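Long-range contacts in mRNA interferase YafQ (Escherichia coli, PDB 4MMG), which cleaves ribosome-bound mRNA within AAA lysine codons followed by G or A, halting translation as the toxin of the DinJ-YafQ toxin-antitoxin pair: residues A[7-18]-A[77-87]; A[27-35]-A[65-73]. The protein carries 1 engineered substitution. All blocks are in the same frame, centred on the assembly; numbering follows the deposited sequence. Where two conformers were deposited one is given.

Both contacts converge on the mixed sheet of this RelE-family toxin, whose strands 71-77 and 81-88 are neighbours. Interaction 1 is sheet-forming: backbone bonds add the edge strand 8-11 alongside 81-88, and helix 13-24 is tied on through carboxylate and hydroxyl groups. Interaction 2 has no backbone bonds between its segments; helix 29-40 lies against the sheet through leucines and Trp71, with Glu68 bridged closely by Lys27 and at longer range by Lys31. Each contact is partly buried, but interaction 1 includes buried Asp18, whereas interaction 2 keeps its lysines nearer the surface. They meet where Thr87 OG1 bonds Ile72 O and where Tyr15 packs on Leu73 and Leu32, so the two helices share one core.

Interaction 1 of 2, residues A[7-18]-A[77-87]; sequences RDIEYSGQYSKD and LTDKLLRFERT. With SO4 (sulfate ion), chain E.
The Tyr15 ring has Phe84 CB over the centre of one face, 3.6 Å from the ring centroid, while the backbone of Glu85 and Arg86 runs past its edge. The Phe84 ring meets Ile9 CG2 at its edge and lies nearly parallel to the Tyr11 ring (planes at 26°), but slid apart, barely overlapping it. This aromatic cluster lies on the helix-facing side of the RelE-type sheet, in which strand 8-11 runs parallel to strand 81-88. On the other side the Arg83 guanidinium has the Ser12 backbone over one face and Glu10 and a sulfate ion, probably from the crystallisation liquor, at its edge. NH1 bonds Glu10 OE1 at 2.9 Å, the guanidinium plane nearly perpendicular to that of the carboxylate (87°), NE pairs with Glu85 OE1, and NH2 bonds O2 of the sulfate. Where the turn after strand 71-77 meets Arg7, Leu77 CD1 sits over one face of its guanidinium in the conformer given, and NE bonds Thr78 O.

The strand passes into the helix at Ser12, the N-cap. OG, set between the backbone N and the carbonyl carbon (chi1 73°), both accepts from Tyr15 N and donates to Glu85 O (2.7 Å), beside the classic bulge that Glu85 and Arg86 form opposite Ile74. Further along the helix, Arg86 grips the Asp18 carboxylate side-on, NE using the syn lone pair of OD2 (2.9 Å); Thr87 N reaches the same oxygen on the anti side. Asp18 OD1 is clasped from opposite faces of the carboxylate by Arg86 NH2 and Gln14 NE2, each 3.0 Å away.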
loop_
_atom_site.group_PDB
_atom_site.type_symbol
_atom_site.label_atom_id
_atom_site.label_comp_id
_atom_site.label_asym_id
_atom_site.label_seq_id
_atom_site.Cartn_x
_atom_site.Cartn_y
_atom_site.Cartn_z
ATOM N N ARG A 7 17.811 -0.144 1.659
ATOM C CA ARG A 7 16.444 -0.618 1.458
ATOM C C ARG A 7 16.043 -0.464 -0.004
ATOM O O ARG A 7 16.290 0.571 -0.620
ATOM C CB ARG A 7 15.470 0.149 2.358
ATOM C CG ARG A 7 14.005 -0.245 2.184
ATOM C CD ARG A 7 13.071 0.676 2.977
ATOM N NE ARG A 7 13.101 0.409 4.415
ATOM C CZ ARG A 7 12.735 1.278 5.357
ATOM N NH1 ARG A 7 12.308 2.500 5.032
ATOM N NH2 ARG A 7 12.801 0.926 6.633
ATOM N N ASP A 8 15.424 -1.501 -0.555
ATOM C CA ASP A 8 15.016 -1.471 -1.951
ATOM C C ASP A 8 13.562 -1.024 -2.113
ATOM O O ASP A 8 12.894 -0.684 -1.141
ATOM C CB ASP A 8 15.268 -2.830 -2.622
ATOM C CG ASP A 8 14.212 -3.884 -2.294
ATOM O OD1 ASP A 8 13.284 -3.647 -1.489
ATOM O OD2 ASP A 8 14.315 -4.990 -2.859
ATOM N N ILE A 9 13.072 -1.007 -3.340
ATOM C CA ILE A 9 11.657 -0.755 -3.574
ATOM C C ILE A 9 11.178 -1.880 -4.452
ATOM O O ILE A 9 11.809 -2.181 -5.469
ATOM C CB ILE A 9 11.403 0.570 -4.303
ATOM C CG1 ILE A 9 11.989 1.747 -3.520
ATOM C CG2 ILE A 9 9.905 0.784 -4.486
ATOM C CD1 ILE A 9 11.968 3.044 -4.295
ATOM N N GLU A 10 10.076 -2.515 -4.066
ATOM C CA GLU A 10 9.546 -3.639 -4.830
ATOM C C GLU A 10 8.059 -3.463 -5.108
ATOM O O GLU A 10 7.331 -2.851 -4.320
ATOM C CB GLU A 10 9.764 -4.960 -4.087
ATOM C CG GLU A 10 11.204 -5.212 -3.671
ATOM C CD GLU A 10 11.376 -6.520 -2.924
ATOM O OE1 GLU A 10 10.379 -7.252 -2.728
ATOM O OE2 GLU A 10 12.521 -6.822 -2.532
ATOM N N TYR A 11 7.620 -4.018 -6.234
ATOM C CA TYR A 11 6.215 -4.021 -6.609
ATOM C C TYR A 11 5.841 -5.437 -6.991
ATOM O O TYR A 11 6.425 -5.996 -7.922
ATOM C CB TYR A 11 5.974 -3.099 -7.809
ATOM C CG TYR A 11 6.381 -1.666 -7.585
ATOM C CD1 TYR A 11 7.698 -1.259 -7.752
ATOM C CD2 TYR A 11 5.450 -0.718 -7.193
ATOM C CE1 TYR A 11 8.073 0.053 -7.535
ATOM C CE2 TYR A 11 5.815 0.591 -6.975
ATOM C CZ TYR A 11 7.122 0.973 -7.153
ATOM O OH TYR A 11 7.483 2.285 -6.932
ATOM N N SER A 12 4.886 -6.043 -6.292
ATOM C CA SER A 12 4.444 -7.374 -6.686
ATOM C C SER A 12 3.799 -7.310 -8.066
ATOM O O SER A 12 3.330 -6.248 -8.501
ATOM C CB SER A 12 3.434 -7.925 -5.691
ATOM O OG SER A 12 2.202 -7.255 -5.861
ATOM N N GLY A 13 3.769 -8.443 -8.764
ATOM C CA GLY A 13 3.068 -8.505 -10.034
ATOM C C GLY A 13 1.606 -8.124 -9.873
ATOM O O GLY A 13 1.048 -7.400 -10.699
ATOM N N GLN A 14 0.992 -8.585 -8.789
ATOM C CA GLN A 14 -0.403 -8.251 -8.535
ATOM C C GLN A 14 -0.603 -6.750 -8.324
ATOM O O GLN A 14 -1.621 -6.199 -8.745
ATOM C CB GLN A 14 -0.945 -9.036 -7.345
ATOM C CG GLN A 14 -2.443 -8.878 -7.155
ATOM C CD GLN A 14 -3.226 -9.376 -8.354
ATOM O OE1 GLN A 14 -2.955 -10.458 -8.881
ATOM N NE2 GLN A 14 -4.185 -8.583 -8.808
ATOM N N TYR A 15 0.369 -6.084 -7.697
ATOM C CA TYR A 15 0.248 -4.647 -7.452
ATOM C C TYR A 15 0.060 -3.872 -8.746
ATOM O O TYR A 15 -0.770 -2.967 -8.829
ATOM C CB TYR A 15 1.462 -4.097 -6.703
ATOM C CG TYR A 15 1.241 -2.680 -6.223
ATOM C CD1 TYR A 15 0.444 -2.434 -5.123
ATOM C CD2 TYR A 15 1.807 -1.594 -6.879
ATOM C CE1 TYR A 15 0.219 -1.164 -4.671
ATOM C CE2 TYR A 15 1.586 -0.292 -6.424
ATOM C CZ TYR A 15 0.780 -0.095 -5.318
ATOM O OH TYR A 15 0.523 1.164 -4.812
ATOM N N SER A 16 0.829 -4.232 -9.766
ATOM C CA SER A 16 0.727 -3.548 -11.045
ATOM C C SER A 16 -0.661 -3.717 -11.660
ATOM O O SER A 16 -1.207 -2.767 -12.217
ATOM C CB SER A 16 1.812 -4.047 -11.997
ATOM O OG SER A 16 3.085 -3.761 -11.450
ATOM N N LYS A 17 -1.223 -4.918 -11.546
ATOM C CA LYS A 17 -2.580 -5.165 -12.031
ATOM C C LYS A 17 -3.574 -4.329 -11.231
ATOM O O LYS A 17 -4.478 -3.710 -11.797
ATOM C CB LYS A 17 -2.934 -6.645 -11.921
ATOM C CG LYS A 17 -2.114 -7.557 -12.825
ATOM C CD LYS A 17 -2.565 -8.996 -12.675
ATOM C CE LYS A 17 -1.747 -9.921 -13.567
ATOM N NZ LYS A 17 -2.251 -11.317 -13.503
ATOM N N ASP A 18 -3.384 -4.295 -9.915
ATOM C CA ASP A 18 -4.265 -3.518 -9.041
ATOM C C ASP A 18 -4.259 -2.028 -9.393
ATOM O O ASP A 18 -5.304 -1.372 -9.384
ATOM C CB ASP A 18 -3.847 -3.689 -7.577
ATOM C CG ASP A 18 -4.161 -5.069 -7.022
ATOM O OD1 ASP A 18 -4.862 -5.867 -7.686
ATOM O OD2 ASP A 18 -3.708 -5.350 -5.892
ATOM N N LEU A 77 7.133 -3.468 4.951
ATOM C CA LEU A 77 8.266 -2.593 5.214
ATOM C C LEU A 77 9.187 -3.204 6.263
ATOM O O LEU A 77 8.791 -3.413 7.416
ATOM C CB LEU A 77 7.800 -1.204 5.665
ATOM C CG LEU A 77 8.916 -0.188 5.911
ATOM C CD1 LEU A 77 9.605 0.161 4.610
ATOM C CD2 LEU A 77 8.336 1.052 6.559
ATOM N N THR A 78 10.408 -3.515 5.839
ATOM C CA THR A 78 11.462 -3.924 6.762
ATOM C C THR A 78 12.664 -3.005 6.568
ATOM O O THR A 78 12.612 -2.060 5.773
ATOM C CB THR A 78 11.894 -5.375 6.511
ATOM O OG1 THR A 78 12.636 -5.445 5.287
ATOM C CG2 THR A 78 10.684 -6.298 6.440
ATOM N N ASP A 79 13.748 -3.273 7.287
ATOM C CA ASP A 79 14.964 -2.489 7.094
ATOM C C ASP A 79 15.547 -2.709 5.696
ATOM O O ASP A 79 16.240 -1.842 5.162
ATOM C CB ASP A 79 16.012 -2.823 8.160
ATOM C CG ASP A 79 15.602 -2.371 9.550
ATOM O OD1 ASP A 79 14.639 -1.585 9.671
ATOM O OD2 ASP A 79 16.251 -2.803 10.528
ATOM N N LYS A 80 15.239 -3.862 5.106
ATOM C CA LYS A 80 15.810 -4.262 3.823
ATOM C C LYS A 80 14.923 -3.957 2.621
ATOM O O LYS A 80 15.414 -3.800 1.502
ATOM C CB LYS A 80 16.122 -5.759 3.825
ATOM C CG LYS A 80 17.200 -6.166 4.805
ATOM C CD LYS A 80 17.573 -7.625 4.621
ATOM C CE LYS A 80 18.564 -8.050 5.685
ATOM N NZ LYS A 80 19.520 -6.946 5.977
ATOM N N LEU A 81 13.615 -3.897 2.827
ATOM C CA LEU A 81 12.735 -3.762 1.674
ATOM C C LEU A 81 11.482 -2.956 1.946
ATOM O O LEU A 81 10.961 -2.938 3.069
ATOM C CB LEU A 81 12.377 -5.138 1.093
ATOM C CG LEU A 81 11.473 -6.114 1.848
ATOM C CD1 LEU A 81 9.989 -5.803 1.649
ATOM C CD2 LEU A 81 11.762 -7.541 1.400
ATOM N N LEU A 82 11.025 -2.268 0.906
ATOM C CA LEU A 82 9.672 -1.731 0.877
ATOM C C LEU A 82 9.003 -2.406 -0.302
ATOM O O LEU A 82 9.468 -2.278 -1.431
ATOM C CB LEU A 82 9.690 -0.221 0.668
ATOM C CG LEU A 82 8.384 0.444 0.212
ATOM C CD1 LEU A 82 7.261 0.264 1.232
ATOM C CD2 LEU A 82 8.622 1.928 -0.060
ATOM N N ARG A 83 7.928 -3.138 -0.047
ATOM C CA ARG A 83 7.249 -3.862 -1.117
ATOM C C ARG A 83 5.775 -3.470 -1.193
ATOM O O ARG A 83 5.012 -3.670 -0.244
ATOM C CB ARG A 83 7.387 -5.373 -0.918
ATOM C CG ARG A 83 6.657 -6.215 -1.950
ATOM C CD ARG A 83 6.992 -7.691 -1.749
ATOM N NE ARG A 83 6.381 -8.543 -2.760
ATOM C CZ ARG A 83 6.983 -8.915 -3.889
ATOM N NH1 ARG A 83 8.219 -8.505 -4.157
ATOM N NH2 ARG A 83 6.347 -9.697 -4.755
ATOM N N PHE A 84 5.388 -2.888 -2.322
ATOM C CA PHE A 84 3.985 -2.595 -2.583
ATOM C C PHE A 84 3.298 -3.872 -3.047
ATOM O O PHE A 84 3.646 -4.432 -4.088
ATOM C CB PHE A 84 3.878 -1.469 -3.607
ATOM C CG PHE A 84 4.450 -0.174 -3.114
ATOM C CD1 PHE A 84 3.767 0.583 -2.178
ATOM C CD2 PHE A 84 5.682 0.269 -3.560
ATOM C CE1 PHE A 84 4.292 1.772 -1.706
ATOM C CE2 PHE A 84 6.223 1.455 -3.096
ATOM C CZ PHE A 84 5.521 2.214 -2.166
ATOM N N GLU A 85 2.328 -4.346 -2.269
ATOM C CA GLU A 85 1.787 -5.692 -2.461
ATOM C C GLU A 85 0.438 -5.761 -3.169
ATOM O O GLU A 85 0.290 -6.498 -4.147
ATOM C CB GLU A 85 1.731 -6.430 -1.122
ATOM C CG GLU A 85 1.407 -7.898 -1.242
ATOM C CD GLU A 85 2.509 -8.701 -1.917
ATOM O OE1 GLU A 85 3.666 -8.232 -1.985
ATOM O OE2 GLU A 85 2.209 -9.828 -2.387
ATOM N N ARG A 86 -0.553 -5.036 -2.654
ATOM C CA ARG A 86 -1.872 -4.959 -3.280
ATOM C C ARG A 86 -2.489 -3.600 -3.022
ATOM O O ARG A 86 -2.129 -2.917 -2.057
ATOM C CB ARG A 86 -2.825 -6.033 -2.730
ATOM C CG ARG A 86 -2.526 -7.452 -3.195
ATOM C CD ARG A 86 -3.800 -8.243 -3.430
ATOM N NE ARG A 86 -4.601 -7.685 -4.518
ATOM C CZ ARG A 86 -5.825 -8.097 -4.832
ATOM N NH1 ARG A 86 -6.403 -9.062 -4.132
ATOM N NH2 ARG A 86 -6.480 -7.525 -5.831
ATOM N N THR A 87 -3.421 -3.211 -3.881
ATOM C CA THR A 87 -4.265 -2.059 -3.592
ATOM C C THR A 87 -5.667 -2.267 -4.158
ATOM O O THR A 87 -5.833 -2.867 -5.222
ATOM C CB THR A 87 -3.628 -0.729 -4.076
ATOM O OG1 THR A 87 -4.375 0.373 -3.553
ATOM C CG2 THR A 87 -3.606 -0.639 -5.594
HETATM S S SO4 E . 3.979 -12.337 -4.350
HETATM O O1 SO4 E . 2.698 -12.897 -3.925
HETATM O O2 SO4 E . 4.241 -11.090 -3.628
HETATM O O3 SO4 E . 3.929 -12.092 -5.791
HETATM O O4 SO4 E . 5.045 -13.288 -4.055
HETATM O O HOH W 1 -7.448 -1.877 -7.703
#

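Interaction 2 of 2, residues A[27-35]-A[65-73]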
loop_
_atom_site.group_PDB
_atom_site.type_symbol
_atom_site.label_atom_id
_atom_site.label_comp_id
_atom_site.label_asym_id
_atom_site.label_seq_id
_atom_site.Cartn_x
_atom_site.Cartn_y
_atom_site.Cartn_z
ATOM N N LYS A 27 -10.299 5.957 -9.905
ATOM C CA LYS A 27 -9.790 6.403 -8.611
ATOM C C LYS A 27 -8.836 7.589 -8.790
ATOM O O LYS A 27 -8.202 7.745 -9.845
ATOM C CB LYS A 27 -9.077 5.262 -7.874
ATOM C CG LYS A 27 -9.927 4.009 -7.650
ATOM C CD LYS A 27 -11.208 4.305 -6.874
ATOM C CE LYS A 27 -10.893 4.848 -5.504
ATOM N NZ LYS A 27 -12.122 4.986 -4.670
ATOM N N ASP A 28 -8.737 8.416 -7.757
ATOM C CA ASP A 28 -7.809 9.546 -7.767
ATOM C C ASP A 28 -6.389 9.046 -7.521
ATOM O O ASP A 28 -5.954 8.892 -6.371
ATOM C CB ASP A 28 -8.213 10.552 -6.691
ATOM C CG ASP A 28 -7.353 11.796 -6.696
ATOM O OD1 ASP A 28 -6.332 11.829 -7.412
ATOM O OD2 ASP A 28 -7.707 12.748 -5.963
ATOM N N MET A 29 -5.655 8.807 -8.603
ATOM C CA MET A 29 -4.366 8.138 -8.496
ATOM C C MET A 29 -3.330 8.985 -7.769
ATOM O O MET A 29 -2.395 8.451 -7.159
ATOM C CB MET A 29 -3.869 7.697 -9.876
ATOM C CG MET A 29 -4.848 6.788 -10.613
ATOM S SD MET A 29 -5.339 5.337 -9.670
ATOM C CE MET A 29 -3.795 4.422 -9.610
ATOM N N ASN A 30 -3.506 10.302 -7.802
ATOM C CA ASN A 30 -2.608 11.170 -7.057
ATOM C C ASN A 30 -2.598 10.865 -5.557
ATOM O O ASN A 30 -1.565 11.009 -4.908
ATOM C CB ASN A 30 -2.926 12.650 -7.308
ATOM C CG ASN A 30 -2.418 13.138 -8.657
ATOM O OD1 ASN A 30 -1.551 12.521 -9.268
ATOM N ND2 ASN A 30 -2.957 14.260 -9.119
ATOM N N LYS A 31 -3.723 10.408 -5.010
ATOM C CA LYS A 31 -3.769 10.081 -3.585
ATOM C C LYS A 31 -2.903 8.865 -3.268
ATOM O O LYS A 31 -2.212 8.819 -2.249
ATOM C CB LYS A 31 -5.207 9.836 -3.126
ATOM C CG LYS A 31 -6.108 11.063 -3.188
ATOM C CD LYS A 31 -7.440 10.762 -2.511
ATOM C CE LYS A 31 -8.339 11.982 -2.448
ATOM N NZ LYS A 31 -9.552 11.697 -1.625
ATOM N N LEU A 32 -2.929 7.873 -4.150
ATOM C CA LEU A 32 -2.109 6.690 -3.944
ATOM C C LEU A 32 -0.637 7.039 -4.146
ATOM O O LEU A 32 0.229 6.599 -3.382
ATOM C CB LEU A 32 -2.526 5.579 -4.907
ATOM C CG LEU A 32 -1.649 4.327 -4.873
ATOM C CD1 LEU A 32 -1.732 3.660 -3.513
ATOM C CD2 LEU A 32 -2.031 3.366 -5.988
ATOM N N LYS A 33 -0.355 7.838 -5.171
ATOM C CA LYS A 33 1.018 8.249 -5.450
ATOM C C LYS A 33 1.626 9.013 -4.270
ATOM O O LYS A 33 2.791 8.795 -3.927
ATOM C CB LYS A 33 1.080 9.077 -6.736
ATOM C CG LYS A 33 0.788 8.241 -7.986
ATOM C CD LYS A 33 0.642 9.100 -9.230
ATOM C CE LYS A 33 0.272 8.233 -10.424
ATOM N NZ LYS A 33 0.037 9.022 -11.662
ATOM N N TYR A 34 0.838 9.874 -3.631
ATOM C CA TYR A 34 1.362 10.657 -2.516
ATOM C C TYR A 34 1.779 9.749 -1.361
ATOM O O TYR A 34 2.861 9.901 -0.788
ATOM C CB TYR A 34 0.355 11.716 -2.063
ATOM C CG TYR A 34 0.957 12.715 -1.109
ATOM C CD1 TYR A 34 1.783 13.723 -1.580
ATOM C CD2 TYR A 34 0.726 12.635 0.260
ATOM C CE1 TYR A 34 2.355 14.641 -0.722
ATOM C CE2 TYR A 34 1.295 13.555 1.137
ATOM C CZ TYR A 34 2.111 14.554 0.630
ATOM O OH TYR A 34 2.699 15.483 1.461
ATOM N N LEU A 35 0.922 8.786 -1.044
ATOM C CA LEU A 35 1.213 7.814 -0.003
ATOM C C LEU A 35 2.448 6.989 -0.346
ATOM O O LEU A 35 3.334 6.795 0.492
ATOM C CB LEU A 35 0.007 6.905 0.203
ATOM C CG LEU A 35 0.201 5.694 1.109
ATOM C CD1 LEU A 35 0.669 6.099 2.494
ATOM C CD2 LEU A 35 -1.122 4.947 1.196
ATOM N N ALA A 65 -2.591 0.589 4.959
ATOM C CA ALA A 65 -2.874 2.026 5.047
ATOM C C ALA A 65 -4.102 2.354 4.211
ATOM O O ALA A 65 -4.279 1.801 3.123
ATOM C CB ALA A 65 -1.679 2.847 4.574
ATOM N N HIS A 66 -4.951 3.249 4.706
ATOM C CA HIS A 66 -6.141 3.640 3.962
ATOM C C HIS A 66 -5.858 4.866 3.107
ATOM O O HIS A 66 -5.549 5.938 3.639
ATOM C CB HIS A 66 -7.298 3.951 4.915
ATOM C CG HIS A 66 -8.090 2.751 5.335
ATOM N ND1 HIS A 66 -7.600 1.797 6.205
ATOM C CD2 HIS A 66 -9.351 2.364 5.024
ATOM C CE1 HIS A 66 -8.527 0.879 6.412
ATOM N NE2 HIS A 66 -9.595 1.194 5.702
ATOM N N VAL A 67 -5.934 4.710 1.787
ATOM C CA VAL A 67 -5.886 5.864 0.892
ATOM C C VAL A 67 -7.206 6.635 1.013
ATOM O O VAL A 67 -7.225 7.868 1.009
ATOM C CB VAL A 67 -5.635 5.423 -0.571
ATOM C CG1 VAL A 67 -5.423 6.650 -1.468
ATOM C CG2 VAL A 67 -4.444 4.474 -0.645
ATOM N N GLU A 68 -8.299 5.884 1.109
ATOM C CA GLU A 68 -9.661 6.411 1.277
ATOM C C GLU A 68 -10.400 5.387 2.142
ATOM O O GLU A 68 -9.857 4.320 2.413
ATOM C CB GLU A 68 -10.344 6.543 -0.086
ATOM C CG GLU A 68 -9.659 7.518 -1.017
ATOM C CD GLU A 68 -10.264 7.541 -2.403
ATOM O OE1 GLU A 68 -11.188 6.736 -2.685
ATOM O OE2 GLU A 68 -9.804 8.376 -3.214
ATOM N N PRO A 69 -11.637 5.693 2.587
ATOM C CA PRO A 69 -12.277 4.718 3.481
ATOM C C PRO A 69 -12.403 3.303 2.905
ATOM O O PRO A 69 -12.327 2.337 3.666
ATOM C CB PRO A 69 -13.657 5.330 3.718
ATOM C CG PRO A 69 -13.398 6.795 3.658
ATOM C CD PRO A 69 -12.395 6.958 2.536
ATOM N N ASP A 70 -12.580 3.177 1.594
ATOM C CA ASP A 70 -12.612 1.848 0.977
ATOM C C ASP A 70 -11.582 1.720 -0.139
ATOM O O ASP A 70 -11.833 1.087 -1.167
ATOM C CB ASP A 70 -14.020 1.505 0.471
ATOM C CG ASP A 70 -14.182 0.026 0.119
ATOM O OD1 ASP A 70 -13.550 -0.832 0.783
ATOM O OD2 ASP A 70 -14.943 -0.284 -0.828
ATOM N N TRP A 71 -10.411 2.309 0.075
ATOM C CA TRP A 71 -9.280 2.097 -0.818
ATOM C C TRP A 71 -8.058 1.892 0.052
ATOM O O TRP A 71 -7.592 2.823 0.716
ATOM C CB TRP A 71 -9.082 3.300 -1.733
ATOM C CG TRP A 71 -8.003 3.132 -2.778
ATOM C CD1 TRP A 71 -7.294 1.998 -3.067
ATOM C CD2 TRP A 71 -7.532 4.138 -3.685
ATOM N NE1 TRP A 71 -6.412 2.238 -4.104
ATOM C CE2 TRP A 71 -6.541 3.545 -4.497
ATOM C CE3 TRP A 71 -7.855 5.484 -3.890
ATOM C CZ2 TRP A 71 -5.868 4.257 -5.490
ATOM C CZ3 TRP A 71 -7.181 6.193 -4.878
ATOM C CH2 TRP A 71 -6.202 5.576 -5.666
ATOM N N ILE A 72 -7.560 0.658 0.049
ATOM C CA ILE A 72 -6.488 0.204 0.927
ATOM C C ILE A 72 -5.219 -0.021 0.129
ATOM O O ILE A 72 -5.283 -0.471 -1.022
ATOM C CB ILE A 72 -6.856 -1.160 1.530
ATOM C CG1 ILE A 72 -8.224 -1.111 2.181
ATOM C CG2 ILE A 72 -5.784 -1.638 2.522
ATOM C CD1 ILE A 72 -8.208 -0.304 3.375
ATOM N N LEU A 73 -4.078 0.273 0.747
ATOM C CA LEU A 73 -2.776 -0.164 0.260
ATOM C C LEU A 73 -2.217 -1.185 1.242
ATOM O O LEU A 73 -2.107 -0.893 2.438
ATOM C CB LEU A 73 -1.813 1.013 0.157
ATOM C CG LEU A 73 -0.355 0.610 -0.103
ATOM C CD1 LEU A 73 -0.209 0.035 -1.493
ATOM C CD2 LEU A 73 0.616 1.773 0.095
HETATM O O HOH W 2 -11.760 1.818 -3.865
HETATM O O HOH W 3 -11.993 10.601 -2.425
#
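Helix 29-35 runs 26° from strand 71-73, their axes 10.5 Å apart, the gap filled by side chains. Trp71 reaches across it with CG trans to the backbone N (chi1 -175°), sending its six-membered ring toward the start of the helix. Lys27 CB and CE lie over one face of the indole and Val67 CG1 over the other, while Asp28 O meets the edge 3.3 Å from CZ3. Leu32 CB packs against Trp71 CZ2 at 3.6 Å, and Met29 SD makes an oblique Met-aromatic contact. Deeper in, Leu35 CD2 touches Ala65 CB, Val67 CG2 and Leu73 CD2.

Lys27 curls back along the indole through bends at chi2 and chi3, so that NZ makes a hydrogen-bonded salt bridge to Glu68 OE1 (2.8 Å), on the syn side but 24° out of the carboxylate plane. Lys31 crosses the same glutamate roughly at right angles; its salt bridge to OE2 is long, and a water links NZ to that oxygen, weakly at the glutamate end. Val67 and Glu68 both face Trp71, their backbone nitrogens sharing Trp71 O: a classic beta bulge beside the turn joining two antiparallel strands of the RelE-type sheet, on one face of which helix 29-40 packs.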